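PDB 7EHU: chitin oligosaccharide binding protein NagB2 from Paenibacillus sp. FPU-7, which binds chitin oligosaccharides such as N,N'-diacetylchitobiose and N,N',N''-triacetylchitotriose, probably delivering them to an ABC transporter for uptake. Local coordinates for residues A[206-211]-A[234-239]; A[215-220]-A[383-388]. One frame throughout, in Å; residues are numbered along the deposited sequence. Where two conformers were deposited one is given.

Interaction 1: residues A[206-211]-A[234-239]; sequences SLFVAT and DGFKRL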
loop_
_atom_site.group_PDB
_atom_site.type_symbol
_atom_site.label_atom_id
_atom_site.label_comp_id
_atom_site.label_asym_id
_atom_site.label_seq_id
_atom_site.Cartn_x
_atom_site.Cartn_y
_atom_site.Cartn_z
ATOM N N SER A 206 -6.807 8.400 4.739
ATOM C CA SER A 206 -8.232 8.369 4.430
ATOM C C SER A 206 -9.021 9.376 5.255
ATOM O O SER A 206 -10.010 9.917 4.759
ATOM C CB SER A 206 -8.802 6.956 4.511
ATOM O OG SER A 206 -8.459 6.214 3.354
ATOM N N LEU A 207 -8.587 9.656 6.492
ATOM C CA LEU A 207 -9.236 10.684 7.298
ATOM C C LEU A 207 -9.115 12.059 6.660
ATOM O O LEU A 207 -10.113 12.765 6.514
ATOM C CB LEU A 207 -8.665 10.709 8.707
ATOM C CG LEU A 207 -9.439 9.862 9.707
ATOM C CD1 LEU A 207 -8.593 9.617 10.958
ATOM C CD2 LEU A 207 -10.736 10.542 10.079
ATOM N N PHE A 208 -7.894 12.473 6.290
ATOM C CA PHE A 208 -7.745 13.843 5.793
ATOM C C PHE A 208 -8.276 14.013 4.375
ATOM O O PHE A 208 -8.654 15.126 4.007
ATOM C CB PHE A 208 -6.368 14.484 6.052
ATOM C CG PHE A 208 -5.182 13.892 5.315
ATOM C CD1 PHE A 208 -5.011 14.052 3.946
ATOM C CD2 PHE A 208 -4.151 13.289 6.029
ATOM C CE1 PHE A 208 -3.864 13.561 3.319
ATOM C CE2 PHE A 208 -3.028 12.803 5.395
ATOM C CZ PHE A 208 -2.893 12.939 4.054
ATOM N N VAL A 209 -8.347 12.944 3.581
ATOM C CA VAL A 209 -9.052 13.052 2.313
ATOM C C VAL A 209 -10.552 13.128 2.566
ATOM O O VAL A 209 -11.269 13.885 1.901
ATOM C CB VAL A 209 -8.635 11.923 1.347
ATOM C CG1 VAL A 209 -9.562 11.869 0.124
ATOM C CG2 VAL A 209 -7.159 12.084 0.932
ATOM N N ALA A 210 -11.047 12.378 3.555
ATOM C CA ALA A 210 -12.467 12.454 3.892
ATOM C C ALA A 210 -12.855 13.839 4.388
ATOM O O ALA A 210 -13.974 14.296 4.128
ATOM C CB ALA A 210 -12.836 11.410 4.950
ATOM N N THR A 211 -11.963 14.520 5.115
ATOM C CA THR A 211 -12.298 15.835 5.653
ATOM C C THR A 211 -12.003 16.971 4.684
ATOM O O THR A 211 -12.738 17.956 4.674
ATOM C CB THR A 211 -11.562 16.100 6.970
ATOM O OG1 THR A 211 -10.157 15.963 6.765
ATOM C CG2 THR A 211 -12.019 15.167 8.068
ATOM N N ASP A 234 -8.567 19.089 10.530
ATOM C CA ASP A 234 -9.729 18.366 11.040
ATOM C C ASP A 234 -9.492 16.855 11.000
ATOM O O ASP A 234 -9.828 16.143 11.953
ATOM C CB ASP A 234 -10.975 18.755 10.233
ATOM C CG ASP A 234 -12.242 18.063 10.720
ATOM O OD1 ASP A 234 -13.199 17.946 9.939
ATOM O OD2 ASP A 234 -12.311 17.700 11.908
ATOM N N GLY A 235 -8.885 16.353 9.920
ATOM C CA GLY A 235 -8.598 14.928 9.838
ATOM C C GLY A 235 -7.677 14.450 10.946
ATOM O O GLY A 235 -7.874 13.367 11.507
ATOM N N PHE A 236 -6.660 15.248 11.279
ATOM C CA PHE A 236 -5.738 14.865 12.340
ATOM C C PHE A 236 -6.378 15.009 13.703
ATOM O O PHE A 236 -6.074 14.224 14.605
ATOM C CB PHE A 236 -4.443 15.654 12.226
ATOM C CG PHE A 236 -3.615 15.226 11.060
ATOM C CD1 PHE A 236 -2.910 14.034 11.092
ATOM C CD2 PHE A 236 -3.590 15.971 9.900
ATOM C CE1 PHE A 236 -2.164 13.614 9.995
ATOM C CE2 PHE A 236 -2.843 15.550 8.814
ATOM C CZ PHE A 236 -2.133 14.367 8.862
ATOM N N LYS A 237 -7.278 15.986 13.863
ATOM C CA LYS A 237 -8.071 16.055 15.085
ATOM C C LYS A 237 -8.901 14.794 15.280
ATOM O O LYS A 237 -8.987 14.267 16.393
ATOM C CB LYS A 237 -8.952 17.307 15.106
ATOM C CG LYS A 237 -8.126 18.585 15.278
ATOM C CD LYS A 237 -8.941 19.862 15.445
ATOM C CE LYS A 237 -10.072 19.586 16.413
ATOM N NZ LYS A 237 -10.953 20.654 16.883
ATOM N N ARG A 238 -9.534 14.302 14.223
ATOM C CA ARG A 238 -10.310 13.074 14.349
ATOM C C ARG A 238 -9.419 11.865 14.646
ATOM O O ARG A 238 -9.807 10.987 15.425
ATOM C CB ARG A 238 -11.148 12.859 13.090
ATOM C CG ARG A 238 -12.300 13.856 12.920
ATOM C CD ARG A 238 -12.878 13.787 11.529
ATOM N NE ARG A 238 -13.731 14.925 11.204
ATOM C CZ ARG A 238 -15.050 14.938 11.198
ATOM N NH1 ARG A 238 -15.757 13.849 11.470
ATOM N NH2 ARG A 238 -15.662 16.055 10.850
ATOM N N LEU A 239 -8.250 11.778 14.005
ATOM C CA LEU A 239 -7.332 10.678 14.293
ATOM C C LEU A 239 -6.969 10.668 15.769
ATOM O O LEU A 239 -7.014 9.628 16.432
ATOM C CB LEU A 239 -6.062 10.824 13.458
ATOM C CG LEU A 239 -4.987 9.747 13.622
ATOM C CD1 LEU A 239 -5.464 8.364 13.192
ATOM C CD2 LEU A 239 -3.748 10.146 12.846
#
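D234 meets T211 through its carboxylate, OD1 lying 3.6 Å from the T211 methyl CG2, while the same oxygen takes a hydrogen bond from R238 NH2 one turn further along. G235 marks the point where the two helices come closest: its CA is 4.3 Å from F208 CA, and with no side chain on this residue the axes approach to 8.0 Å. T211 OG1 hangs over this glycine, 3.6 Å from G235 CA, and makes its hydrogen bond to the carbonyl of A231, one turn before G235 on helix 230-244. F236 starts out away from helix 197-212, yet its ring ends up beside that of F208, both side chains pointing the same way. Their planes are 33° apart and F236 CZ reaches F208 CD2 at 3.6 Å, an oblique pairing. R238 runs extended past T211 in the opposite direction, NE 3.6 Å from T211 CG2; its salt bridge to D234 steadies the guanidinium, and W170 adds a cation-pi contact. L207 uses both methyls: CD2 packs on R238 CB, and CD1 lies 3.7 Å from L239 CA. Glycine at the crossing, a phenylalanine pair on one flank, and L207 and T211 against the salt-bridged R238 on the other make this a close helix-helix packing, the N-to-C directions of the two short segments 133° apart, within the alpha/beta architecture of a periplasmic-binding-protein fold.

Interaction 2: residues A[215-220]-A[383-388]; sequences EAQEGF and AAFPAF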
loop_
_atom_site.group_PDB
_atom_site.type_symbol
_atom_site.label_atom_id
_atom_site.label_comp_id
_atom_site.label_asym_id
_atom_site.label_seq_id
_atom_site.Cartn_x
_atom_site.Cartn_y
_atom_site.Cartn_z
ATOM N N GLU A 215 -8.198 16.867 -3.514
ATOM C CA GLU A 215 -7.375 17.948 -4.038
ATOM C C GLU A 215 -6.366 18.451 -3.010
ATOM O O GLU A 215 -5.326 18.995 -3.377
ATOM C CB GLU A 215 -8.311 19.074 -4.476
ATOM C CG GLU A 215 -9.128 19.693 -3.337
ATOM C CD GLU A 215 -10.405 18.932 -2.884
ATOM O OE1 GLU A 215 -10.999 19.421 -1.905
ATOM O OE2 GLU A 215 -10.822 17.886 -3.438
ATOM N N ALA A 216 -6.668 18.305 -1.720
ATOM C CA ALA A 216 -5.743 18.798 -0.703
ATOM C C ALA A 216 -4.395 18.087 -0.784
ATOM O O ALA A 216 -3.347 18.735 -0.766
ATOM C CB ALA A 216 -6.358 18.658 0.689
ATOM N N GLN A 217 -4.394 16.754 -0.878
ATOM C CA GLN A 217 -3.112 16.060 -0.936
ATOM C C GLN A 217 -2.425 16.265 -2.277
ATOM O O GLN A 217 -1.194 16.204 -2.346
ATOM C CB GLN A 217 -3.265 14.579 -0.611
ATOM C CG GLN A 217 -4.175 13.783 -1.528
ATOM C CD GLN A 217 -4.049 12.300 -1.294
ATOM O OE1 GLN A 217 -3.545 11.861 -0.243
ATOM N NE2 GLN A 217 -4.493 11.513 -2.269
ATOM N N GLU A 218 -3.192 16.522 -3.343
ATOM C CA GLU A 218 -2.576 16.835 -4.628
ATOM C C GLU A 218 -1.841 18.165 -4.572
ATOM O O GLU A 218 -0.846 18.359 -5.281
ATOM C CB GLU A 218 -3.644 16.913 -5.725
ATOM C CG GLU A 218 -4.368 15.600 -6.003
ATOM C CD GLU A 218 -3.562 14.591 -6.820
ATOM O OE1 GLU A 218 -3.930 13.390 -6.760
ATOM O OE2 GLU A 218 -2.602 14.984 -7.533
ATOM N N GLY A 219 -2.314 19.087 -3.738
ATOM C CA GLY A 219 -1.774 20.428 -3.710
ATOM C C GLY A 219 -0.567 20.633 -2.815
ATOM O O GLY A 219 0.130 21.636 -2.984
ATOM N N PHE A 220 -0.300 19.722 -1.866
ATOM C CA PHE A 220 0.773 19.970 -0.906
ATOM C C PHE A 220 2.100 20.239 -1.615
ATOM O O PHE A 220 2.791 21.222 -1.319
ATOM C CB PHE A 220 0.947 18.807 0.072
ATOM C CG PHE A 220 -0.231 18.535 0.971
ATOM C CD1 PHE A 220 -1.064 19.539 1.443
ATOM C CD2 PHE A 220 -0.480 17.233 1.377
ATOM C CE1 PHE A 220 -2.135 19.240 2.286
ATOM C CE2 PHE A 220 -1.533 16.938 2.221
ATOM C CZ PHE A 220 -2.358 17.947 2.675
ATOM N N ALA A 383 -14.984 7.355 -7.008
ATOM C CA ALA A 383 -13.657 7.382 -7.608
ATOM C C ALA A 383 -12.655 6.909 -6.567
ATOM O O ALA A 383 -12.966 6.807 -5.377
ATOM C CB ALA A 383 -13.289 8.793 -8.072
ATOM N N ALA A 384 -11.441 6.642 -7.029
ATOM C CA ALA A 384 -10.320 6.344 -6.147
ATOM C C ALA A 384 -9.380 7.542 -6.053
ATOM O O ALA A 384 -9.379 8.430 -6.915
ATOM C CB ALA A 384 -9.538 5.125 -6.645
ATOM N N PHE A 385 -8.575 7.559 -4.993
ATOM C CA PHE A 385 -7.497 8.515 -4.852
ATOM C C PHE A 385 -6.227 7.764 -4.464
ATOM O O PHE A 385 -6.284 6.781 -3.711
ATOM C CB PHE A 385 -7.803 9.609 -3.812
ATOM C CG PHE A 385 -8.092 9.111 -2.425
ATOM C CD1 PHE A 385 -9.391 8.775 -2.055
ATOM C CD2 PHE A 385 -7.080 9.020 -1.478
ATOM C CE1 PHE A 385 -9.661 8.366 -0.764
ATOM C CE2 PHE A 385 -7.353 8.606 -0.199
ATOM C CZ PHE A 385 -8.639 8.283 0.157
ATOM N N PRO A 386 -5.076 8.189 -4.962
ATOM C CA PRO A 386 -3.825 7.497 -4.632
ATOM C C PRO A 386 -3.417 7.755 -3.191
ATOM O O PRO A 386 -3.910 8.665 -2.520
ATOM C CB PRO A 386 -2.823 8.133 -5.603
ATOM C CG PRO A 386 -3.341 9.522 -5.781
ATOM C CD PRO A 386 -4.848 9.385 -5.789
ATOM N N ALA A 387 -2.505 6.924 -2.703
ATOM C CA ALA A 387 -1.908 7.173 -1.399
ATOM C C ALA A 387 -1.093 8.461 -1.437
ATOM O O ALA A 387 -0.461 8.799 -2.446
ATOM C CB ALA A 387 -1.020 6.017 -0.973
ATOM N N PHE A 388 -1.105 9.190 -0.315
ATOM C CA PHE A 388 -0.414 10.473 -0.261
ATOM C C PHE A 388 1.077 10.336 -0.582
ATOM O O PHE A 388 1.687 11.292 -1.081
ATOM C CB PHE A 388 -0.605 11.149 1.107
ATOM C CG PHE A 388 0.337 10.635 2.149
ATOM C CD1 PHE A 388 0.149 9.393 2.723
ATOM C CD2 PHE A 388 1.448 11.367 2.505
ATOM C CE1 PHE A 388 1.062 8.901 3.629
ATOM C CE2 PHE A 388 2.358 10.876 3.412
ATOM C CZ PHE A 388 2.155 9.642 3.981
#
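A helix side chain here holds the chain just after a strand: Q217, on helix 214-219, reaches across to the segment 386-388 that follows strand 383-385, in a buried spot close to the sugar site. The grip is one hydrogen bond, from Q217 NE2 to the carbonyl O of P386, at 2.9 Å and with a fairly straight N-H...O angle of 160°. The acceptor lies near the amide plane of Q217, whereas the donor is tilted out of the plane of the P386 carbonyl. A chi1 of 60° and an extended chain beyond CG bring the amide to that carbonyl. The other end of the amide lies against F388, OE1 being 3.3 Å from F388 CB; N205 gives OE1 a weak hydrogen bond and also accepts one from F388 N. In the two-lobed fold of extracellular solute-binding proteins the ligand lies in the cleft between lobes, and A387, between P386 and F388, belongs to the glycan pocket and contacts a bound N-acetylglucosamine, so Q217 probably acts from the second shell, through the backbone around A387. On the strand side, F385 CD2 comes within 3.7 Å of Q217 NE2, the ring and amide planes standing 75° apart. E218, bent at chi2, brings OE1 to P386 CG at 4.0 Å, the two side chains crossing at about a right angle.

In the fold
Both interactions are buried, and helix 197-212 connects them: V209, which takes no part in interaction 1, packs its CG1 against F385 CE1 at 3.6 Å, and F208 also borders Q217. Helix 214-219 lies in the chain between the two helices of interaction 1, while 383-388 arrives from far along the sequence. Their chemistry differs with place. Interaction 1, with the F208 side chain about 10 Å from a bound N-acetylglucosamine, has no clear hydrogen bond across it and rests mostly on apolar contact, its salt bridge staying within one helix. Interaction 2 buries less surface and turns on an amide-to-carbonyl hydrogen bond, next to a residue that touches the glycan.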